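Local atomic coordinates of berberine bridge enzyme-like 28 (Arabidopsis thaliana, PDB entry 5D79), a protein that binds FAD as a secreted plant oxidoreductase of the berberine bridge enzyme-like family and takes part in adaptation to salt stress. Residues Leu290-Ala300 with Glu383-Pro391. Sequence-based numbering, arbitrary orientation.
Sequences LERSNKNAVHA and EIWRRLEAP
A beta hairpin of the seven-stranded antiparallel sheet packs against the C-terminal part of helix 378-388, with V298 seated on W385 and R292 reaching the backbone of L388. Strand 290-292 runs nearly along the helix, the short axes 8.7 Å apart at 20°. V298 CG1, anti to its own N (chi1 -176°), lies over one face of the indole, 3.6 Å from the centroid of the five-membered ring, as a CH-pi contact. The six-membered ring carries on along the strand: W385 CZ2 comes within 3.4 Å of V298 O, and W385 CZ3 meets A300 CB. The other branch, V298 CG2, touches E389 CG at 3.7 Å, the two side chains crossing at about a right angle. Beside them L388 CD1 lies tight against L290 CB at 3.4 Å, while L290 CD1 meets I384 CD1. At the turn end of the hairpin R292, bent at chi2 (-71°), grips one carbonyl side-on: NE and NH2 both bond L388 O, at 3.2 and 3.1 Å. NH2 arrives in the carbonyl plane on a lone pair, whereas NE is tilted from it. A water donates to the same oxygen and is weakly bonded to NE. R292 NH1 also donates to OD1 of N296, the last residue of the S293-N296 type I turn, from above the amide plane. Helix 263-276 also touches L290, A300 and W385, and helix 441-458 meets I384 and R387. Helices packed on an antiparallel sheet in this way are consistent with the substrate-binding domain of berberine bridge enzyme-like flavoproteins.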
loop_
_atom_site.group_PDB
_atom_site.type_symbol
_atom_site.label_atom_id
_atom_site.label_comp_id
_atom_site.label_asym_id
_atom_site.label_seq_id
_atom_site.Cartn_x
_atom_site.Cartn_y
_atom_site.Cartn_z
ATOM N N LEU A 290 9.676 14.096 7.832
ATOM C CA LEU A 290 11.029 14.390 8.229
ATOM C C LEU A 290 11.987 13.671 7.287
ATOM O O LEU A 290 11.880 12.460 7.088
ATOM C CB LEU A 290 11.251 13.961 9.666
ATOM C CG LEU A 290 10.254 14.540 10.652
ATOM C CD1 LEU A 290 10.679 14.151 12.056
ATOM C CD2 LEU A 290 10.216 16.028 10.508
ATOM N N GLU A 291 12.912 14.419 6.695
ATOM C CA GLU A 291 13.793 13.877 5.665
ATOM C C GLU A 291 14.900 14.870 5.342
ATOM O O GLU A 291 14.907 15.976 5.869
ATOM C CB GLU A 291 13.004 13.562 4.397
ATOM C CG GLU A 291 12.439 14.811 3.785
ATOM C CD GLU A 291 11.693 14.552 2.522
ATOM O OE1 GLU A 291 11.563 13.374 2.143
ATOM O OE2 GLU A 291 11.237 15.532 1.908
ATOM N N ARG A 292 15.825 14.473 4.471
ATOM C CA ARG A 292 16.858 15.380 3.977
ATOM C C ARG A 292 16.312 16.376 2.969
ATOM O O ARG A 292 15.367 16.083 2.236
ATOM C CB ARG A 292 18.002 14.612 3.314
ATOM C CG ARG A 292 18.860 13.800 4.239
ATOM C CD ARG A 292 19.749 14.649 5.136
ATOM N NE ARG A 292 20.368 13.790 6.139
ATOM C CZ ARG A 292 21.565 13.229 6.003
ATOM N NH1 ARG A 292 22.288 13.469 4.914
ATOM N NH2 ARG A 292 22.043 12.444 6.961
ATOM N N SER A 293 16.933 17.549 2.930
ATOM C CA SER A 293 16.662 18.534 1.891
ATOM C C SER A 293 17.754 18.486 0.823
ATOM O O SER A 293 18.780 17.829 1.007
ATOM C CB SER A 293 16.562 19.937 2.492
ATOM O OG SER A 293 17.782 20.321 3.097
ATOM N N ASN A 294 17.524 19.190 -0.286
ATOM C CA ASN A 294 18.505 19.295 -1.373
ATOM C C ASN A 294 19.853 19.804 -0.876
ATOM O O ASN A 294 20.896 19.500 -1.452
ATOM C CB ASN A 294 17.999 20.225 -2.487
ATOM C CG ASN A 294 16.501 20.099 -2.733
ATOM O OD1 ASN A 294 15.875 19.104 -2.359
ATOM N ND2 ASN A 294 15.919 21.115 -3.371
ATOM N N LYS A 295 19.814 20.588 0.195
ATOM C CA LYS A 295 21.014 21.135 0.799
ATOM C C LYS A 295 21.579 20.181 1.847
ATOM O O LYS A 295 22.343 20.589 2.721
ATOM C CB LYS A 295 20.717 22.501 1.417
ATOM C CG LYS A 295 20.339 23.580 0.394
ATOM C CD LYS A 295 20.015 24.905 1.078
ATOM C CE LYS A 295 20.356 26.096 0.204
ATOM N NZ LYS A 295 21.069 27.143 0.997
ATOM N N ASN A 296 21.186 18.912 1.750
ATOM C CA ASN A 296 21.729 17.831 2.578
ATOM C C ASN A 296 21.631 18.081 4.089
ATOM O O ASN A 296 22.552 17.766 4.844
ATOM C CB ASN A 296 23.188 17.564 2.194
ATOM C CG ASN A 296 23.665 16.189 2.627
ATOM O OD1 ASN A 296 22.877 15.244 2.737
ATOM N ND2 ASN A 296 24.962 16.072 2.879
ATOM N N ALA A 297 20.502 18.636 4.520
ATOM C CA ALA A 297 20.233 18.832 5.938
ATOM C C ALA A 297 18.816 18.379 6.278
ATOM O O ALA A 297 17.922 18.407 5.432
ATOM C CB ALA A 297 20.435 20.279 6.322
ATOM N N VAL A 298 18.619 17.950 7.516
ATOM C CA VAL A 298 17.310 17.514 7.971
ATOM C C VAL A 298 16.347 18.698 8.045
ATOM O O VAL A 298 16.692 19.779 8.533
ATOM C CB VAL A 298 17.406 16.819 9.342
ATOM C CG1 VAL A 298 16.055 16.276 9.778
ATOM C CG2 VAL A 298 18.422 15.709 9.280
ATOM N N HIS A 299 15.140 18.489 7.544
ATOM C CA HIS A 299 14.116 19.500 7.646
ATOM C C HIS A 299 12.769 18.823 7.862
ATOM O O HIS A 299 12.648 17.621 7.649
ATOM C CB HIS A 299 14.117 20.397 6.397
ATOM C CG HIS A 299 13.538 19.766 5.164
ATOM N ND1 HIS A 299 13.240 20.500 4.036
ATOM C CD2 HIS A 299 13.201 18.486 4.874
ATOM C CE1 HIS A 299 12.740 19.702 3.109
ATOM N NE2 HIS A 299 12.702 18.474 3.593
ATOM N N ALA A 300 11.781 19.596 8.317
ATOM C CA ALA A 300 10.390 19.159 8.398
ATOM C C ALA A 300 9.607 19.740 7.236
ATOM O O ALA A 300 9.549 20.953 7.064
ATOM C CB ALA A 300 9.753 19.576 9.711
ATOM N N GLU A 383 14.691 13.241 19.072
ATOM C CA GLU A 383 15.542 12.081 18.855
ATOM C C GLU A 383 15.382 11.505 17.461
ATOM O O GLU A 383 16.365 11.116 16.830
ATOM C CB GLU A 383 15.258 10.995 19.892
ATOM C CG GLU A 383 15.925 9.644 19.603
ATOM C CD GLU A 383 17.439 9.676 19.654
ATOM O OE1 GLU A 383 18.035 10.678 20.097
ATOM O OE2 GLU A 383 18.043 8.671 19.251
ATOM N N ILE A 384 14.149 11.435 16.974
ATOM C CA ILE A 384 13.941 10.846 15.661
ATOM C C ILE A 384 14.439 11.824 14.593
ATOM O O ILE A 384 14.881 11.404 13.524
ATOM C CB ILE A 384 12.459 10.428 15.428
ATOM C CG1 ILE A 384 11.513 11.624 15.461
ATOM C CG2 ILE A 384 12.025 9.386 16.469
ATOM C CD1 ILE A 384 10.093 11.244 15.104
ATOM N N TRP A 385 14.412 13.118 14.907
ATOM C CA TRP A 385 15.079 14.127 14.082
ATOM C C TRP A 385 16.589 13.863 14.052
ATOM O O TRP A 385 17.223 13.881 12.990
ATOM C CB TRP A 385 14.797 15.541 14.614
ATOM C CG TRP A 385 15.443 16.641 13.817
ATOM C CD1 TRP A 385 16.781 16.908 13.705
ATOM C CD2 TRP A 385 14.774 17.634 13.040
ATOM N NE1 TRP A 385 16.981 17.999 12.894
ATOM C CE2 TRP A 385 15.765 18.463 12.474
ATOM C CE3 TRP A 385 13.432 17.904 12.765
ATOM C CZ2 TRP A 385 15.455 19.541 11.656
ATOM C CZ3 TRP A 385 13.126 18.977 11.961
ATOM C CH2 TRP A 385 14.130 19.782 11.415
ATOM N N ARG A 386 17.154 13.621 15.231
ATOM C CA ARG A 386 18.577 13.352 15.360
ATOM C C ARG A 386 19.003 12.142 14.526
ATOM O O ARG A 386 20.047 12.158 13.894
ATOM C CB ARG A 386 18.949 13.129 16.826
ATOM C CG ARG A 386 20.424 12.897 17.040
ATOM C CD ARG A 386 20.704 12.383 18.430
ATOM N NE ARG A 386 20.356 10.974 18.568
ATOM C CZ ARG A 386 21.083 9.977 18.074
ATOM N NH1 ARG A 386 22.191 10.233 17.395
ATOM N NH2 ARG A 386 20.698 8.723 18.249
ATOM N N ARG A 387 18.192 11.095 14.513
ATOM C CA ARG A 387 18.594 9.881 13.823
ATOM C C ARG A 387 18.628 10.065 12.295
ATOM O O ARG A 387 19.347 9.363 11.595
ATOM C CB ARG A 387 17.678 8.722 14.238
ATOM C CG ARG A 387 18.034 8.130 15.623
ATOM C CD ARG A 387 16.844 7.430 16.254
ATOM N NE ARG A 387 17.133 6.857 17.568
ATOM C CZ ARG A 387 17.458 5.587 17.758
ATOM N NH1 ARG A 387 17.704 5.131 18.976
ATOM N NH2 ARG A 387 17.544 4.771 16.720
ATOM N N LEU A 388 17.881 11.035 11.782
ATOM C CA LEU A 388 17.887 11.304 10.349
ATOM C C LEU A 388 19.163 12.016 9.891
ATOM O O LEU A 388 19.472 12.054 8.700
ATOM C CB LEU A 388 16.656 12.124 9.962
ATOM C CG LEU A 388 15.365 11.323 9.777
ATOM C CD1 LEU A 388 14.171 12.220 9.949
ATOM C CD2 LEU A 388 15.335 10.675 8.409
ATOM N N GLU A 389 19.913 12.569 10.837
ATOM C CA GLU A 389 21.210 13.155 10.527
ATOM C C GLU A 389 22.264 12.080 10.231
ATOM O O GLU A 389 23.374 12.397 9.794
ATOM C CB GLU A 389 21.678 14.043 11.676
ATOM C CG GLU A 389 20.607 14.985 12.198
ATOM C CD GLU A 389 21.103 15.869 13.336
ATOM O OE1 GLU A 389 22.184 15.580 13.897
ATOM O OE2 GLU A 389 20.416 16.858 13.670
ATOM N N ALA A 390 21.916 10.817 10.481
ATOM C CA ALA A 390 22.812 9.681 10.237
ATOM C C ALA A 390 23.177 9.580 8.762
ATOM O O ALA A 390 22.347 9.867 7.903
ATOM C CB ALA A 390 22.169 8.383 10.712
ATOM N N PRO A 391 24.425 9.173 8.464
ATOM C CA PRO A 391 24.878 9.125 7.073
ATOM C C PRO A 391 24.010 8.195 6.246
ATOM O O PRO A 391 23.659 8.533 5.117
ATOM C CB PRO A 391 26.311 8.585 7.179
ATOM C CG PRO A 391 26.714 8.795 8.598
ATOM C CD PRO A 391 25.458 8.678 9.395
HETATM O O HOH W 1 17.760 12.865 6.958
#